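PDB 4AK9: cpftsy from Physcomitrella patens, which probably acts as the GTP-binding receptor of the chloroplast signal recognition particle, taking part in protein targeting during chloroplast biogenesis. Local coordinates for residues A[119-124]-A[238-243]. Residues are numbered along the deposited sequence; the frame is centred on the assembly and turned at random.
Sequences LMIVGV and EVLLVL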
ATOM      1  N   LEU A 119      28.325  13.108   1.263  1.00 20.05           N
ATOM      2  CA  LEU A 119      27.045  12.388   1.134  1.00 21.46           C
ATOM      3  C   LEU A 119      25.933  13.390   1.419  1.00 18.12           C
ATOM      4  O   LEU A 119      25.902  14.012   2.499  1.00 23.83           O
ATOM      5  CB  LEU A 119      26.989  11.249   2.165  1.00 21.48           C
ATOM      6  CG  LEU A 119      27.532   9.850   1.891  1.00 32.81           C
ATOM      7  CD1 LEU A 119      28.813   9.877   1.127  1.00 32.05           C
ATOM      8  CD2 LEU A 119      27.718   9.093   3.189  1.00 34.36           C
ATOM      9  N   MET A 120      25.018  13.582   0.471  1.00 19.68           N
ATOM     10  CA  MET A 120      23.855  14.415   0.729  1.00 15.98           C
ATOM     11  C   MET A 120      22.662  13.533   1.104  1.00 21.07           C
ATOM     12  O   MET A 120      22.398  12.529   0.452  1.00 18.53           O
ATOM     13  CB  MET A 120      23.504  15.287  -0.478  1.00 20.53           C
ATOM     14  CG  MET A 120      24.521  16.380  -0.748  1.00 25.39           C
ATOM     15  SD  MET A 120      24.133  17.199  -2.321  1.00 27.71           S
ATOM     16  CE  MET A 120      22.734  18.236  -1.917  1.00 24.16           C
ATOM     17  N   ILE A 121      21.988  13.882   2.190  1.00 17.94           N
ATOM     18  CA  ILE A 121      20.833  13.117   2.655  1.00 21.07           C
ATOM     19  C   ILE A 121      19.606  13.939   2.279  1.00 16.63           C
ATOM     20  O   ILE A 121      19.484  15.134   2.638  1.00 23.45           O
ATOM     21  CB  ILE A 121      20.865  12.919   4.183  1.00 24.90           C
ATOM     22  CG1 ILE A 121      22.127  12.187   4.645  1.00 30.99           C
ATOM     23  CG2 ILE A 121      19.540  12.308   4.717  1.00 25.65           C
ATOM     24  CD1 ILE A 121      22.626  11.047   3.800  1.00 25.70           C
ATOM     25  N   VAL A 122      18.686  13.348   1.514  1.00 20.06           N
ATOM     26  CA  VAL A 122      17.503  14.100   1.097  1.00 17.02           C
ATOM     27  C   VAL A 122      16.206  13.359   1.452  1.00 19.14           C
ATOM     28  O   VAL A 122      16.237  12.173   1.797  1.00 18.15           O
ATOM     29  CB  VAL A 122      17.506  14.371  -0.436  1.00 21.07           C
ATOM     30  CG1 VAL A 122      18.774  15.161  -0.827  1.00 17.80           C
ATOM     31  CG2 VAL A 122      17.485  13.052  -1.187  1.00 17.59           C
ATOM     32  N   GLY A 123      15.083  14.058   1.364  1.00 20.29           N
ATOM     33  CA  GLY A 123      13.796  13.439   1.688  1.00 22.79           C
ATOM     34  C   GLY A 123      12.822  14.366   2.374  1.00 29.87           C
ATOM     35  O   GLY A 123      13.118  15.532   2.628  1.00 25.53           O
ATOM     36  N   VAL A 124      11.641  13.846   2.690  1.00 30.33           N
ATOM     37  CA  VAL A 124      10.570  14.731   3.143  1.00 31.44           C
ATOM     38  C   VAL A 124      10.603  14.998   4.632  1.00 39.54           C
ATOM     39  O   VAL A 124      10.191  16.060   5.087  1.00 45.42           O
ATOM     40  CB  VAL A 124       9.160  14.195   2.765  1.00 31.89           C
ATOM     41  CG1 VAL A 124       9.182  13.593   1.379  1.00 35.68           C
ATOM     42  CG2 VAL A 124       8.672  13.180   3.780  1.00 41.58           C
ATOM     43  N   GLU A 238      27.427  10.541  -2.971  1.00 22.14           N
ATOM     44  CA  GLU A 238      26.142   9.853  -2.783  1.00 21.59           C
ATOM     45  C   GLU A 238      25.040  10.879  -2.549  1.00 17.07           C
ATOM     46  O   GLU A 238      25.261  11.919  -1.923  1.00 21.64           O
ATOM     47  CB  GLU A 238      26.224   8.875  -1.587  1.00 19.05           C
ATOM     48  CG  GLU A 238      27.191   7.687  -1.764  1.00 21.72           C
ATOM     49  CD  GLU A 238      26.635   6.610  -2.702  1.00 24.65           C
ATOM     50  OE1 GLU A 238      25.386   6.545  -2.909  1.00 26.97           O
ATOM     51  OE2 GLU A 238      27.436   5.801  -3.228  1.00 30.32           O
ATOM     52  N   VAL A 239      23.855  10.606  -3.082  1.00 18.09           N
ATOM     53  CA  VAL A 239      22.643  11.350  -2.732  1.00 15.05           C
ATOM     54  C   VAL A 239      21.667  10.260  -2.228  1.00 18.48           C
ATOM     55  O   VAL A 239      21.186   9.398  -2.980  1.00 15.70           O
ATOM     56  CB  VAL A 239      22.031  12.175  -3.916  1.00 16.23           C
ATOM     57  CG1 VAL A 239      20.731  12.867  -3.518  1.00 17.14           C
ATOM     58  CG2 VAL A 239      23.046  13.214  -4.456  1.00 18.29           C
ATOM     59  N   LEU A 240      21.443  10.263  -0.927  1.00 16.65           N
ATOM     60  CA  LEU A 240      20.696   9.182  -0.295  1.00 19.00           C
ATOM     61  C   LEU A 240      19.317   9.701   0.073  1.00 15.93           C
ATOM     62  O   LEU A 240      19.171  10.646   0.847  1.00 19.30           O
ATOM     63  CB  LEU A 240      21.462   8.683   0.946  1.00 20.63           C
ATOM     64  CG  LEU A 240      22.855   8.159   0.638  1.00 23.10           C
ATOM     65  CD1 LEU A 240      23.600   7.787   1.933  1.00 24.00           C
ATOM     66  CD2 LEU A 240      22.760   6.954  -0.306  1.00 22.43           C
ATOM     67  N   LEU A 241      18.281   9.088  -0.506  1.00 15.92           N
ATOM     68  CA  LEU A 241      16.902   9.467  -0.212  1.00 17.01           C
ATOM     69  C   LEU A 241      16.312   8.620   0.951  1.00 15.82           C
ATOM     70  O   LEU A 241      16.267   7.374   0.889  1.00 16.45           O
ATOM     71  CB  LEU A 241      16.051   9.319  -1.497  1.00 16.37           C
ATOM     72  CG  LEU A 241      14.554   9.530  -1.304  1.00 18.98           C
ATOM     73  CD1 LEU A 241      14.236  10.962  -0.873  1.00 17.58           C
ATOM     74  CD2 LEU A 241      13.779   9.195  -2.582  1.00 18.22           C
ATOM     75  N   VAL A 242      15.869   9.301   1.997  1.00 16.12           N
ATOM     76  CA  VAL A 242      15.380   8.618   3.187  1.00 17.20           C
ATOM     77  C   VAL A 242      13.869   8.516   3.046  1.00 18.22           C
ATOM     78  O   VAL A 242      13.192   9.519   2.827  1.00 17.85           O
ATOM     79  CB  VAL A 242      15.714   9.399   4.483  1.00 18.78           C
ATOM     80  CG1 VAL A 242      15.150   8.621   5.706  1.00 23.42           C
ATOM     81  CG2 VAL A 242      17.202   9.598   4.626  1.00 18.10           C
ATOM     82  N   LEU A 243      13.349   7.291   3.101  1.00 16.89           N
ATOM     83  CA  LEU A 243      11.902   7.051   2.929  1.00 19.74           C
ATOM     84  C   LEU A 243      11.337   6.289   4.124  1.00 19.27           C
ATOM     85  O   LEU A 243      11.960   5.343   4.602  1.00 20.98           O
ATOM     86  CB  LEU A 243      11.680   6.213   1.677  1.00 20.23           C
ATOM     87  CG  LEU A 243      12.215   6.862   0.391  1.00 19.59           C
ATOM     88  CD1 LEU A 243      12.305   5.821  -0.668  1.00 19.47           C
ATOM     89  CD2 LEU A 243      11.252   7.990   0.005  1.00 20.58           C
TER
HETATM   90  O   HOH W   1      11.167  11.186   1.388  1.00 29.38           O
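The peptide groups of Met120 and Val122 face those of Glu238, Leu240 and Val242 across two parallel strands. Leu119, Ile121, Glu238, Leu240 and Val242 put their side chains on one face of the pair; Met120, Val122, Val239 and Leu241 put theirs on the other. Val122 uses both of its polar backbone atoms: its N donates to Leu240 O at 2.8 Å, and its O accepts from Val242 N at 2.9 Å. Met120 does the same, accepting from Leu240 N with a nearly straight N-H...O angle of 172° and donating to Glu238 O. Four CA-H...O contacts fill in beside these bonds, among them Leu241 CA to Val122 O at 3.4 Å.

On the first face, Leu119 and Glu238 run side by side, with CG of the leucine 3.8 Å from CB of the glutamate. The carboxylate bends away, to a salt bridge with Lys293 and a hydrogen bond with Thr265. Ile121 touches with two branches. CG2 meets Val242 CG2 at 3.6 Å, while CD1, on the branch anti to the carbonyl carbon (chi1 -59°), reaches Leu240 CD1. Helix 126-142 packs on Leu119, Ile121 and Val242.

These are central strands of the P-loop GTPase sheet of the SRP54 type. Gly123 fits the start of a Walker A motif; its O accepts a hydrogen bond from Lys129 NZ.

On the other face, both methyls of Val122 lie against Val239 CG1. With CG of Leu241 anti to the backbone N (chi1 173°), the end of that side chain nears the other strand, and Leu241 CD1 comes 3.6 Å from Gly123 CA. Phe258 of helix 251-261 packs on Leu241. Past the last direct bond, one water accepts from Val124 N and donates to Val242 O.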